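Local coordinates for FrnE protein (Deinococcus radiodurans, PDB 5CO3) that probably works as a cytoplasmic thiol-disulfide oxidoreductase of the DsbA-like, FrnE branch of the thioredoxin superfamily, at residues N62-R67 / V104-T109; A21-Y26 / A135-G140; Q114-A119 / A127-L132. All coordinates share one frame; numbering follows the deposited sequence.

Interaction 1. Residues N62-R67 / V104-T109; sequences NPIAMR and VKLANT
Asn62 and Leu106 meet through their backbones in the one direct hydrogen bond between 62-67 and 104-109: Asn62 N gives its proton to Leu106 O at 2.9 Å. The bond is almost straight at the hydrogen (170°), although the donor sits 29° out of the carbonyl plane.

The other polar links run through two waters. One takes the N-H of Leu106, with its oxygen 2.9 Å from Leu106 N, and donates towards Asn62 O and, closer, Ile64 O; with more acceptors around it than protons, those donations are probably shared. The second water accepts from Met66 N and donates to Val104 O. Between them the waters bridge the two segments where the loop at Pro63 bows away from its partner and direct pairing stops.

In the fold this is a short, loosely bonded antiparallel pairing of 61-62 with 106-107, set apart from the central thioredoxin-like sheet and lying within the mostly helical part of the chain. Leu106 is the centre of an inverse gamma turn, which kinks 104-109 here.

Apolar contact centres on the Leu106 side chain. Its CG lies anti to the carbonyl carbon (chi1 -66°), which lets CD1 reach Ile64, 3.4 Å from Ile64 O. The same Leu106 CD1 is 3.8 Å from Ile64 CG1, while Leu106 CB rests against Asn62 CB. Met66, at the start of helix 66-74, comes in with an extended chain and crosses Val104 at a slant. Its sulfur lies across both methyls of Val104, SD being 3.9 Å from Val104 CG2 and 4.0 Å from Val104 CG1. Beyond this pair, Leu85 of helix 78-93 and Phe101 also touch Met66, and Tyr136 backs Val104 and Leu106.

Interaction 2. Residues A21-Y26 / A135-G140; sequences ACPWCY and AYMSEG
Met137 bends at chi2 (-64°) to reach Pro23: CG stands anti to the carbonyl carbon, and the bend swings the sulfur and methyl across to the start of helix 23-38. In Tyr136, next door, CG lies opposite the backbone N (chi1 -173°), which turns one face of the ring to Ala21.

The methionine end is closely fitted. Its methyl presses on the peptide joining Cys22 to Pro23, with Met137 CE 3.3 Å from Pro23 N and equally near Cys22 C. Behind the methyl, the Met137 chain crosses Pro23 at about a right angle, Met137 SD 3.8 Å from Pro23 CG. Further back, Met137 CG lies at the edge of the Tyr26 ring, 4.1 Å from Tyr26 CD2; the hydroxyl of that ring is held by Glu130.

Cys22-Pro-Trp-Cys25 is the CxxC of thioredoxin type at a helix start, and other structures of this protein show Cys22 in a disulfide with Cys25 or with Cys244; neither is formed here. Met137 packs against the backbone just behind the first cysteine, whose CB points away from 135-140.

Ala21, just before the motif, makes a CH-pi contact: its CA lies 3.9 Å from the centroid of the Tyr136 ring, 19° off the ring normal. Ala21 CB reaches on to the phenol end, 3.5 Å from Tyr136 OH. A water joins the same two residues, donating to Ala21 O and lying 2.7 Å from Tyr136 OH.

Interaction 3. Residues Q114-A119 / A127-L132; sequences QLIHYA and AMKERL
Met128 faces helix 110-121 squarely and lies between Leu115 and Ala119, residues one turn apart on that helix. Its CG is opposite the backbone N (chi1 -163°), and bends at chi2 and chi3 fold the thioether against Leu115. The two side chains cross at about a right angle, with Met128 SD 3.8 Å from Leu115 CG and the Met128 methyl beside Leu115 CD2. At the other end of the residue, Met128 CB is pressed on the methyl of Ala119, a tight 3.4 Å from Ala119 CB; the small side chain probably helps the helices come this near.

Ile116 starts off to the flank, but its chi1 of -66° brings CG1 and CD1 forward into the interface. There Ile116 CG1 packs tightly on Leu132, 3.5 Å from Leu132 CD1, while Ile116 CD1 lies 3.8 Å from Lys129 CD. Lys129 thus lends only its aliphatic part: its amine leads away to Ser18 and to a bound glycerol, probably from the crystallisation liquor.

With an alanine at Met128, the CG-SD-CE arm is gone, and Leu115 would probably lose its crossing partner, leaving a gap between the helices on that side.

The two helices form an antiparallel hairpin, their local axes 150° apart in direction and 9.0 Å at closest approach. From helix 146-156, Val156 touches Met128 and Leu152 touches Leu132; Ile20 in the loop after strand 12-18 touches Ile116, and helices 160-169 and 173-186 pack on other sides of helix 110-121.

Overall arrangement
Along the chain, 21-26 and 135-140 close a long loop that holds both other contacts: interaction 1 comes first inside it, then interaction 3. Interactions 1 and 2 have centres about 11 Å apart and touch directly, through the Tyr136 packing and Lys105 NZ to Gly140 O. Interactions 2 and 3, about 13 Å apart, share helix 125-137 and are tied by Tyr26 to Glu130 and by the Glu139-Arg131 salt bridge. Interactions 1 and 3 lie about 20 Å apart without touching. Helix 125-137 thus connects the helical insertion of this DsbA-like thioredoxin fold to the start of the CxxC helix.

Interaction 1. Residues N62-R67 / V104-T109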
ATOM      1  N   ASN A  62     -14.873  14.754   4.163  1.00 32.99           N
ATOM      2  CA  ASN A  62     -16.065  14.458   4.965  1.00 35.15           C
ATOM      3  C   ASN A  62     -15.769  14.877   6.407  1.00 33.73           C
ATOM      4  O   ASN A  62     -14.856  14.332   7.018  1.00 32.77           O
ATOM      5  CB  ASN A  62     -16.379  12.959   4.858  1.00 42.40           C
ATOM      6  CG  ASN A  62     -17.632  12.554   5.599  1.00 49.23           C
ATOM      7  OD1 ASN A  62     -18.211  13.335   6.339  1.00 45.20           O
ATOM      8  ND2 ASN A  62     -18.046  11.307   5.411  1.00 55.21           N
ATOM      9  N   PRO A  63     -16.527  15.843   6.948  1.00 39.69           N
ATOM     10  CA  PRO A  63     -16.209  16.451   8.251  1.00 41.05           C
ATOM     11  C   PRO A  63     -16.417  15.559   9.477  1.00 41.54           C
ATOM     12  O   PRO A  63     -16.022  15.952  10.573  1.00 41.56           O
ATOM     13  CB  PRO A  63     -17.170  17.645   8.316  1.00 42.56           C
ATOM     14  CG  PRO A  63     -18.350  17.214   7.496  1.00 41.99           C
ATOM     15  CD  PRO A  63     -17.754  16.408   6.356  1.00 36.01           C
ATOM     16  N   ILE A  64     -17.024  14.391   9.315  1.00 39.85           N
ATOM     17  CA  ILE A  64     -17.429  13.621  10.488  1.00 37.82           C
ATOM     18  C   ILE A  64     -16.272  12.830  11.097  1.00 31.20           C
ATOM     19  O   ILE A  64     -15.243  12.605  10.453  1.00 29.94           O
ATOM     20  CB  ILE A  64     -18.599  12.667  10.151  1.00 33.26           C
ATOM     21  CG1 ILE A  64     -18.149  11.545   9.206  1.00 36.56           C
ATOM     22  CG2 ILE A  64     -19.761  13.450   9.531  1.00 35.42           C
ATOM     23  CD1 ILE A  64     -19.317  10.693   8.713  1.00 37.35           C
ATOM     24  N   ALA A  65     -16.443  12.433  12.356  1.00 31.24           N
ATOM     25  CA  ALA A  65     -15.424  11.654  13.050  1.00 29.47           C
ATOM     26  C   ALA A  65     -15.278  10.300  12.377  1.00 29.50           C
ATOM     27  O   ALA A  65     -16.264   9.731  11.911  1.00 30.76           O
ATOM     28  CB  ALA A  65     -15.794  11.487  14.507  1.00 34.56           C
ATOM     29  N   MET A  66     -14.048   9.787  12.326  1.00 26.56           N
ATOM     30  CA  MET A  66     -13.789   8.460  11.770  1.00 28.30           C
ATOM     31  C   MET A  66     -14.718   7.394  12.365  1.00 28.33           C
ATOM     32  O   MET A  66     -15.263   6.558  11.626  1.00 29.60           O
ATOM     33  CB  MET A  66     -12.340   8.058  11.996  1.00 27.33           C
ATOM     34  CG  MET A  66     -12.033   6.708  11.413  1.00 25.44           C
ATOM     35  SD  MET A  66     -10.319   6.340  11.559  1.00 30.68           S
ATOM     36  CE  MET A  66     -10.261   4.758  10.690  1.00 28.63           C
ATOM     37  N   ARG A  67     -14.901   7.434  13.685  1.00 28.36           N
ATOM     38  CA  ARG A  67     -15.790   6.467  14.336  0.99 29.92           C
ATOM     39  C   ARG A  67     -17.182   6.473  13.724  1.00 32.53           C
ATOM     40  O   ARG A  67     -17.768   5.419  13.480  1.00 36.86           O
ATOM     41  CB  ARG A  67     -15.930   6.725  15.833  0.92 32.70           C
ATOM     42  CG  ARG A  67     -16.877   5.725  16.515  0.90 33.96           C
ATOM     43  CD  ARG A  67     -17.568   6.325  17.704  1.00 40.27           C
ATOM     44  NE  ARG A  67     -17.859   7.729  17.453  0.71 49.63           N
ATOM     45  CZ  ARG A  67     -17.966   8.652  18.400  0.60 53.31           C
ATOM     46  NH1 ARG A  67     -17.828   8.314  19.674  0.63 57.01           N
ATOM     47  NH2 ARG A  67     -18.213   9.913  18.073  0.66 51.54           N
ATOM     48  N   VAL A 104      -8.309  11.824  12.700  1.00 23.27           N
ATOM     49  CA  VAL A 104      -8.332  11.440  11.293  1.00 21.89           C
ATOM     50  C   VAL A 104      -9.255  12.347  10.479  1.00 20.57           C
ATOM     51  O   VAL A 104     -10.387  12.635  10.888  1.00 22.12           O
ATOM     52  CB  VAL A 104      -8.765   9.970  11.121  1.00 21.05           C
ATOM     53  CG1 VAL A 104      -9.322   9.708   9.724  1.00 20.35           C
ATOM     54  CG2 VAL A 104      -7.545   9.062  11.368  1.00 18.29           C
ATOM     55  N   LYS A 105      -8.751  12.786   9.330  1.00 19.09           N
ATOM     56  CA  LYS A 105      -9.547  13.602   8.400  1.00 21.57           C
ATOM     57  C   LYS A 105     -10.004  12.711   7.261  1.00 23.28           C
ATOM     58  O   LYS A 105      -9.177  12.169   6.514  1.00 25.23           O
ATOM     59  CB  LYS A 105      -8.722  14.772   7.881  1.00 22.74           C
ATOM     60  CG  LYS A 105      -8.125  15.619   8.986  1.00 30.04           C
ATOM     61  CD  LYS A 105      -9.192  16.298   9.836  1.00 32.17           C
ATOM     62  CE  LYS A 105      -8.546  17.305  10.801  1.00 30.80           C
ATOM     63  NZ  LYS A 105      -7.548  16.625  11.721  1.00 30.75           N
ATOM     64  N   LEU A 106     -11.318  12.526   7.140  1.00 22.05           N
ATOM     65  CA  LEU A 106     -11.844  11.574   6.167  1.00 22.45           C
ATOM     66  C   LEU A 106     -11.827  12.176   4.770  1.00 23.99           C
ATOM     67  O   LEU A 106     -12.851  12.647   4.259  1.00 26.34           O
ATOM     68  CB  LEU A 106     -13.260  11.135   6.555  1.00 24.54           C
ATOM     69  CG  LEU A 106     -13.366  10.323   7.849  1.00 26.34           C
ATOM     70  CD1 LEU A 106     -14.836  10.069   8.190  1.00 27.66           C
ATOM     71  CD2 LEU A 106     -12.610   9.013   7.727  1.00 24.31           C
ATOM     72  N   ALA A 107     -10.645  12.148   4.165  1.00 24.17           N
ATOM     73  CA  ALA A 107     -10.386  12.800   2.890  1.00 25.82           C
ATOM     74  C   ALA A 107     -10.448  11.817   1.727  1.00 24.27           C
ATOM     75  O   ALA A 107     -10.088  10.638   1.874  1.00 22.79           O
ATOM     76  CB  ALA A 107      -9.005  13.487   2.925  1.00 25.68           C
ATOM     77  N   ASN A 108     -10.894  12.304   0.571  1.00 24.68           N
ATOM     78  CA  ASN A 108     -10.749  11.560  -0.682  1.00 23.58           C
ATOM     79  C   ASN A 108      -9.255  11.415  -0.962  1.00 24.91           C
ATOM     80  O   ASN A 108      -8.536  12.403  -0.881  1.00 24.38           O
ATOM     81  CB  ASN A 108     -11.464  12.300  -1.831  1.00 25.43           C
ATOM     82  CG  ASN A 108     -11.414  11.530  -3.144  1.00 32.56           C
ATOM     83  OD1 ASN A 108     -10.351  11.382  -3.745  1.00 31.10           O
ATOM     84  ND2 ASN A 108     -12.569  11.043  -3.598  1.00 30.84           N
ATOM     85  N   THR A 109      -8.788  10.203  -1.282  1.00 24.87           N
ATOM     86  CA  THR A 109      -7.339   9.939  -1.403  1.00 20.96           C
ATOM     87  C   THR A 109      -6.784   9.930  -2.835  1.00 26.30           C
ATOM     88  O   THR A 109      -5.623   9.571  -3.045  1.00 25.56           O
ATOM     89  CB  THR A 109      -6.959   8.586  -0.737  1.00 26.64           C
ATOM     90  OG1 THR A 109      -7.710   7.514  -1.324  1.00 25.20           O
ATOM     91  CG2 THR A 109      -7.243   8.645   0.761  1.00 27.11           C
TER
HETATM   92  O   HOH W   1     -12.956  13.567   9.346  1.00 35.81           O
HETATM   93  O   HOH W   2     -11.746  11.280  13.207  1.00 31.58           O

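Interaction 2. Residues A21-Y26 / A135-G140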
ATOM      1  N   ALA A  21      -6.181   5.563   3.160  1.00 22.63           N
ATOM      2  CA  ALA A  21      -7.227   5.633   4.186  1.00 23.47           C
ATOM      3  C   ALA A  21      -7.453   4.327   4.951  1.00 24.09           C
ATOM      4  O   ALA A  21      -8.303   4.280   5.834  1.00 24.62           O
ATOM      5  CB  ALA A  21      -8.560   6.103   3.552  1.00 23.34           C
ATOM      6  N   CYS A  22      -6.691   3.269   4.654  1.00 23.85           N
ATOM      7  CA  CYS A  22      -6.931   1.982   5.305  1.00 25.46           C
ATOM      8  C   CYS A  22      -5.906   1.693   6.400  1.00 23.49           C
ATOM      9  O   CYS A  22      -4.721   1.581   6.119  1.00 23.65           O
ATOM     10  CB  CYS A  22      -6.911   0.849   4.277  1.00 25.67           C
ATOM     11  SG  CYS A  22      -7.197  -0.783   5.003  1.00 30.21           S
ATOM     12  N   PRO A  23      -6.348   1.628   7.663  1.00 23.22           N
ATOM     13  CA  PRO A  23      -5.385   1.405   8.751  1.00 22.01           C
ATOM     14  C   PRO A  23      -4.701   0.049   8.617  1.00 21.07           C
ATOM     15  O   PRO A  23      -3.560  -0.076   9.076  1.00 22.41           O
ATOM     16  CB  PRO A  23      -6.249   1.472  10.014  1.00 23.35           C
ATOM     17  CG  PRO A  23      -7.459   2.307   9.581  1.00 21.46           C
ATOM     18  CD  PRO A  23      -7.715   1.874   8.166  1.00 25.40           C
ATOM     19  N   TRP A  24      -5.352  -0.921   7.978  1.00 24.04           N
ATOM     20  CA  TRP A  24      -4.752  -2.246   7.843  1.00 26.22           C
ATOM     21  C   TRP A  24      -3.610  -2.203   6.837  1.00 24.75           C
ATOM     22  O   TRP A  24      -2.698  -3.023   6.892  1.00 25.77           O
ATOM     23  CB  TRP A  24      -5.793  -3.293   7.456  1.00 27.90           C
ATOM     24  CG  TRP A  24      -6.655  -3.660   8.618  1.00 30.03           C
ATOM     25  CD1 TRP A  24      -7.958  -3.311   8.817  1.00 31.23           C
ATOM     26  CD2 TRP A  24      -6.263  -4.422   9.769  1.00 33.56           C
ATOM     27  NE1 TRP A  24      -8.405  -3.810  10.014  1.00 34.77           N
ATOM     28  CE2 TRP A  24      -7.387  -4.505  10.617  1.00 38.21           C
ATOM     29  CE3 TRP A  24      -5.073  -5.052  10.160  1.00 32.98           C
ATOM     30  CZ2 TRP A  24      -7.359  -5.187  11.833  1.00 34.64           C
ATOM     31  CZ3 TRP A  24      -5.048  -5.732  11.370  1.00 34.79           C
ATOM     32  CH2 TRP A  24      -6.182  -5.794  12.191  1.00 38.23           C
ATOM     33  N   CYS A  25      -3.629  -1.218   5.944  1.00 23.67           N
ATOM     34  CA  CYS A  25      -2.543  -1.107   4.977  1.00 25.47           C
ATOM     35  C   CYS A  25      -1.236  -0.674   5.630  1.00 24.27           C
ATOM     36  O   CYS A  25      -0.162  -1.099   5.210  1.00 23.56           O
ATOM     37  CB  CYS A  25      -2.936  -0.143   3.851  1.00 24.60           C
ATOM     38  SG  CYS A  25      -4.118  -0.865   2.709  1.00 26.16           S
ATOM     39  N   TYR A  26      -1.311   0.193   6.636  1.00 22.84           N
ATOM     40  CA  TYR A  26      -0.103   0.608   7.330  1.00 24.26           C
ATOM     41  C   TYR A  26       0.428  -0.583   8.141  1.00 24.12           C
ATOM     42  O   TYR A  26       1.618  -0.899   8.094  1.00 21.85           O
ATOM     43  CB  TYR A  26      -0.385   1.809   8.227  1.00 21.16           C
ATOM     44  CG  TYR A  26       0.778   2.736   8.452  1.00 21.46           C
ATOM     45  CD1 TYR A  26       2.076   2.412   8.035  1.00 21.90           C
ATOM     46  CD2 TYR A  26       0.576   3.965   9.074  1.00 21.90           C
ATOM     47  CE1 TYR A  26       3.138   3.281   8.261  1.00 21.69           C
ATOM     48  CE2 TYR A  26       1.620   4.831   9.297  1.00 22.13           C
ATOM     49  CZ  TYR A  26       2.887   4.498   8.897  1.00 21.82           C
ATOM     50  OH  TYR A  26       3.914   5.375   9.130  1.00 23.80           O
ATOM     51  N   ALA A 135       0.813  10.576   7.890  1.00 20.46           N
ATOM     52  CA  ALA A 135       0.061  11.825   7.895  1.00 21.11           C
ATOM     53  C   ALA A 135      -1.426  11.571   8.140  1.00 22.99           C
ATOM     54  O   ALA A 135      -2.082  12.317   8.852  1.00 21.62           O
ATOM     55  CB  ALA A 135       0.260  12.554   6.584  1.00 21.12           C
ATOM     56  N   TYR A 136      -1.953  10.518   7.536  1.00 21.18           N
ATOM     57  CA  TYR A 136      -3.374  10.208   7.654  1.00 18.84           C
ATOM     58  C   TYR A 136      -3.735   9.596   9.015  1.00 20.25           C
ATOM     59  O   TYR A 136      -4.654  10.049   9.698  1.00 21.40           O
ATOM     60  CB  TYR A 136      -3.794   9.263   6.525  1.00 19.56           C
ATOM     61  CG  TYR A 136      -5.285   9.005   6.442  1.00 19.94           C
ATOM     62  CD1 TYR A 136      -5.927   8.123   7.318  1.00 21.51           C
ATOM     63  CD2 TYR A 136      -6.054   9.638   5.471  1.00 20.54           C
ATOM     64  CE1 TYR A 136      -7.303   7.897   7.235  1.00 21.43           C
ATOM     65  CE2 TYR A 136      -7.409   9.422   5.386  1.00 22.43           C
ATOM     66  CZ  TYR A 136      -8.033   8.549   6.259  1.00 22.70           C
ATOM     67  OH  TYR A 136      -9.390   8.352   6.123  1.00 25.24           O
ATOM     68  N   MET A 137      -3.006   8.554   9.397  1.00 18.71           N
ATOM     69  CA  MET A 137      -3.384   7.754  10.557  1.00 17.28           C
ATOM     70  C   MET A 137      -2.984   8.352  11.895  1.00 19.92           C
ATOM     71  O   MET A 137      -3.610   8.077  12.902  1.00 21.06           O
ATOM     72  CB  MET A 137      -2.745   6.357  10.467  1.00 17.49           C
ATOM     73  CG  MET A 137      -3.194   5.538   9.271  1.00 24.74           C
ATOM     74  SD  MET A 137      -4.968   5.136   9.317  1.00 23.53           S
ATOM     75  CE  MET A 137      -5.243   4.731   7.610  1.00 23.76           C
ATOM     76  N   SER A 138      -1.898   9.111  11.908  1.00 22.29           N
ATOM     77  CA  SER A 138      -1.333   9.592  13.162  1.00 22.77           C
ATOM     78  C   SER A 138      -1.344  11.094  13.337  1.00 25.81           C
ATOM     79  O   SER A 138      -1.436  11.596  14.463  1.00 33.33           O
ATOM     80  CB  SER A 138       0.113   9.115  13.299  1.00 20.21           C
ATOM     81  OG  SER A 138       0.194   7.696  13.243  1.00 26.53           O
ATOM     82  N   GLU A 139      -1.225  11.824  12.239  1.00 22.70           N
ATOM     83  CA  GLU A 139      -0.969  13.257  12.364  1.00 24.23           C
ATOM     84  C   GLU A 139      -2.163  14.140  12.063  1.00 22.84           C
ATOM     85  O   GLU A 139      -2.029  15.355  12.079  1.00 26.28           O
ATOM     86  CB  GLU A 139       0.186  13.648  11.460  1.00 19.95           C
ATOM     87  CG  GLU A 139       1.478  12.915  11.846  1.00 19.36           C
ATOM     88  CD  GLU A 139       2.616  13.204  10.893  1.00 29.88           C
ATOM     89  OE1 GLU A 139       2.340  13.576   9.740  1.00 25.61           O
ATOM     90  OE2 GLU A 139       3.795  13.056  11.303  1.00 34.94           O
ATOM     91  N   GLY A 140      -3.318  13.541  11.802  1.00 21.50           N
ATOM     92  CA  GLY A 140      -4.536  14.324  11.595  1.00 20.39           C
ATOM     93  C   GLY A 140      -4.486  15.245  10.389  1.00 25.75           C
ATOM     94  O   GLY A 140      -5.173  16.285  10.358  1.00 24.47           O
TER
HETATM   95  O   HOH W   3     -10.328   5.927   6.948  1.00 29.39           O

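Interaction 3. Residues Q114-A119 / A127-L132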
ATOM      1  N   GLN A 114      -2.027  10.035  -6.520  1.00 26.72           N
ATOM      2  CA  GLN A 114      -1.293  10.658  -7.616  1.00 29.25           C
ATOM      3  C   GLN A 114       0.115  11.071  -7.183  1.00 30.45           C
ATOM      4  O   GLN A 114       1.083  10.910  -7.937  1.00 31.34           O
ATOM      5  CB  GLN A 114      -2.049  11.879  -8.152  1.00 28.17           C
ATOM      6  CG  GLN A 114      -3.208  11.517  -9.068  1.00 33.10           C
ATOM      7  CD  GLN A 114      -3.985  12.743  -9.553  1.00 35.55           C
ATOM      8  OE1 GLN A 114      -3.416  13.644 -10.171  1.00 38.13           O
ATOM      9  NE2 GLN A 114      -5.282  12.786  -9.258  1.00 35.64           N
ATOM     10  N   LEU A 115       0.220  11.609  -5.971  1.00 28.78           N
ATOM     11  CA  LEU A 115       1.514  12.031  -5.436  1.00 29.48           C
ATOM     12  C   LEU A 115       2.457  10.837  -5.299  1.00 27.55           C
ATOM     13  O   LEU A 115       3.660  10.937  -5.558  1.00 27.05           O
ATOM     14  CB  LEU A 115       1.338  12.721  -4.086  1.00 26.53           C
ATOM     15  CG  LEU A 115       2.641  13.189  -3.434  1.00 28.09           C
ATOM     16  CD1 LEU A 115       3.452  14.050  -4.391  1.00 30.96           C
ATOM     17  CD2 LEU A 115       2.353  13.939  -2.133  1.00 25.75           C
ATOM     18  N   ILE A 116       1.911   9.698  -4.905  1.00 28.87           N
ATOM     19  CA  ILE A 116       2.758   8.521  -4.785  1.00 25.74           C
ATOM     20  C   ILE A 116       3.291   8.111  -6.165  1.00 29.77           C
ATOM     21  O   ILE A 116       4.471   7.777  -6.319  1.00 29.72           O
ATOM     22  CB  ILE A 116       2.017   7.363  -4.132  1.00 22.78           C
ATOM     23  CG1 ILE A 116       1.693   7.711  -2.685  1.00 27.21           C
ATOM     24  CG2 ILE A 116       2.936   6.147  -4.090  1.00 23.77           C
ATOM     25  CD1 ILE A 116       0.669   6.806  -2.020  1.00 26.49           C
ATOM     26  N   HIS A 117       2.431   8.163  -7.176  1.00 31.36           N
ATOM     27  CA  HIS A 117       2.866   7.927  -8.548  1.00 35.38           C
ATOM     28  C   HIS A 117       3.975   8.890  -8.978  1.00 36.05           C
ATOM     29  O   HIS A 117       4.966   8.461  -9.579  1.00 34.81           O
ATOM     30  CB  HIS A 117       1.679   8.020  -9.497  1.00 34.78           C
ATOM     31  CG  HIS A 117       0.860   6.771  -9.549  1.00 37.75           C
ATOM     32  ND1 HIS A 117       0.953   5.862 -10.581  1.00 36.40           N
ATOM     33  CD2 HIS A 117      -0.056   6.271  -8.688  1.00 37.66           C
ATOM     34  CE1 HIS A 117       0.121   4.862 -10.358  1.00 42.07           C
ATOM     35  NE2 HIS A 117      -0.502   5.082  -9.214  1.00 40.95           N
ATOM     36  N   TYR A 118       3.830  10.175  -8.652  1.00 32.56           N
ATOM     37  CA  TYR A 118       4.878  11.156  -8.953  1.00 35.53           C
ATOM     38  C   TYR A 118       6.187  10.771  -8.257  1.00 37.46           C
ATOM     39  O   TYR A 118       7.258  10.746  -8.877  1.00 38.97           O
ATOM     40  CB  TYR A 118       4.459  12.582  -8.531  1.00 31.69           C
ATOM     41  CG  TYR A 118       5.608  13.562  -8.663  1.00 34.59           C
ATOM     42  CD1 TYR A 118       5.934  14.123  -9.892  1.00 40.57           C
ATOM     43  CD2 TYR A 118       6.392  13.894  -7.562  1.00 32.30           C
ATOM     44  CE1 TYR A 118       7.006  14.997 -10.022  1.00 41.59           C
ATOM     45  CE2 TYR A 118       7.462  14.768  -7.679  1.00 33.60           C
ATOM     46  CZ  TYR A 118       7.765  15.316  -8.909  1.00 40.27           C
ATOM     47  OH  TYR A 118       8.833  16.184  -9.037  1.00 42.56           O
ATOM     48  N   ALA A 119       6.089  10.465  -6.967  1.00 35.85           N
ATOM     49  CA  ALA A 119       7.248  10.092  -6.169  1.00 29.37           C
ATOM     50  C   ALA A 119       7.933   8.854  -6.719  1.00 32.61           C
ATOM     51  O   ALA A 119       9.160   8.779  -6.731  1.00 34.30           O
ATOM     52  CB  ALA A 119       6.844   9.863  -4.725  1.00 28.52           C
ATOM     53  N   ALA A 127       8.751   5.664   0.224  1.00 27.06           N
ATOM     54  CA  ALA A 127       8.857   6.734   1.219  1.00 22.92           C
ATOM     55  C   ALA A 127       7.647   7.680   1.183  1.00 23.70           C
ATOM     56  O   ALA A 127       7.192   8.144   2.220  1.00 24.31           O
ATOM     57  CB  ALA A 127      10.140   7.516   1.013  1.00 25.13           C
ATOM     58  N   MET A 128       7.140   7.964  -0.015  1.00 26.06           N
ATOM     59  CA  MET A 128       5.937   8.792  -0.146  1.00 23.07           C
ATOM     60  C   MET A 128       4.733   8.081   0.457  1.00 24.92           C
ATOM     61  O   MET A 128       3.949   8.697   1.177  1.00 22.35           O
ATOM     62  CB  MET A 128       5.657   9.131  -1.609  1.00 27.82           C
ATOM     63  CG  MET A 128       4.683  10.303  -1.793  1.00 26.73           C
ATOM     64  SD  MET A 128       5.348  11.883  -1.191  1.00 28.01           S
ATOM     65  CE  MET A 128       4.489  12.096   0.354  1.00 27.59           C
ATOM     66  N   LYS A 129       4.597   6.784   0.161  1.00 24.14           N
ATOM     67  CA  LYS A 129       3.487   5.995   0.696  1.00 22.13           C
ATOM     68  C   LYS A 129       3.535   6.016   2.219  1.00 22.91           C
ATOM     69  O   LYS A 129       2.537   6.293   2.882  1.00 21.25           O
ATOM     70  CB  LYS A 129       3.528   4.548   0.174  1.00 25.77           C
ATOM     71  CG  LYS A 129       2.513   3.622   0.839  1.00 25.64           C
ATOM     72  CD  LYS A 129       1.095   3.873   0.338  1.00 35.57           C
ATOM     73  CE  LYS A 129       0.117   2.893   0.963  1.00 36.22           C
ATOM     74  NZ  LYS A 129      -1.278   3.080   0.468  1.00 34.44           N
ATOM     75  N   GLU A 130       4.714   5.732   2.760  1.00 24.29           N
ATOM     76  CA  GLU A 130       4.952   5.758   4.199  1.00 21.81           C
ATOM     77  C   GLU A 130       4.552   7.099   4.833  1.00 21.95           C
ATOM     78  O   GLU A 130       3.823   7.131   5.829  1.00 20.93           O
ATOM     79  CB  GLU A 130       6.431   5.457   4.469  1.00 20.86           C
ATOM     80  CG  GLU A 130       6.869   5.632   5.915  1.00 24.79           C
ATOM     81  CD  GLU A 130       6.441   4.470   6.796  1.00 25.11           C
ATOM     82  OE1 GLU A 130       6.174   3.373   6.262  1.00 24.91           O
ATOM     83  OE2 GLU A 130       6.370   4.657   8.023  1.00 26.34           O
ATOM     84  N   ARG A 131       5.021   8.196   4.235  1.00 20.51           N
ATOM     85  CA  ARG A 131       4.737   9.539   4.736  1.00 22.43           C
ATOM     86  C   ARG A 131       3.251   9.828   4.760  1.00 19.17           C
ATOM     87  O   ARG A 131       2.744  10.378   5.734  1.00 22.09           O
ATOM     88  CB  ARG A 131       5.439  10.591   3.879  1.00 25.44           C
ATOM     89  CG  ARG A 131       5.347  12.003   4.477  1.00 26.73           C
ATOM     90  CD  ARG A 131       6.098  12.051   5.807  1.00 25.27           C
ATOM     91  NE  ARG A 131       5.836  13.248   6.614  1.00 26.82           N
ATOM     92  CZ  ARG A 131       4.822  13.378   7.469  1.00 25.20           C
ATOM     93  NH1 ARG A 131       3.918  12.404   7.602  1.00 25.43           N
ATOM     94  NH2 ARG A 131       4.696  14.491   8.175  1.00 29.86           N
ATOM     95  N   LEU A 132       2.553   9.451   3.686  1.00 18.68           N
ATOM     96  CA  LEU A 132       1.111   9.657   3.601  1.00 22.27           C
ATOM     97  C   LEU A 132       0.348   8.819   4.631  1.00 19.73           C
ATOM     98  O   LEU A 132      -0.584   9.309   5.260  1.00 20.87           O
ATOM     99  CB  LEU A 132       0.612   9.355   2.182  1.00 19.93           C
ATOM    100  CG  LEU A 132       0.997  10.487   1.238  1.00 18.88           C
ATOM    101  CD1 LEU A 132       0.971   9.998  -0.199  1.00 22.08           C
ATOM    102  CD2 LEU A 132       0.046  11.695   1.430  1.00 21.19           C
TER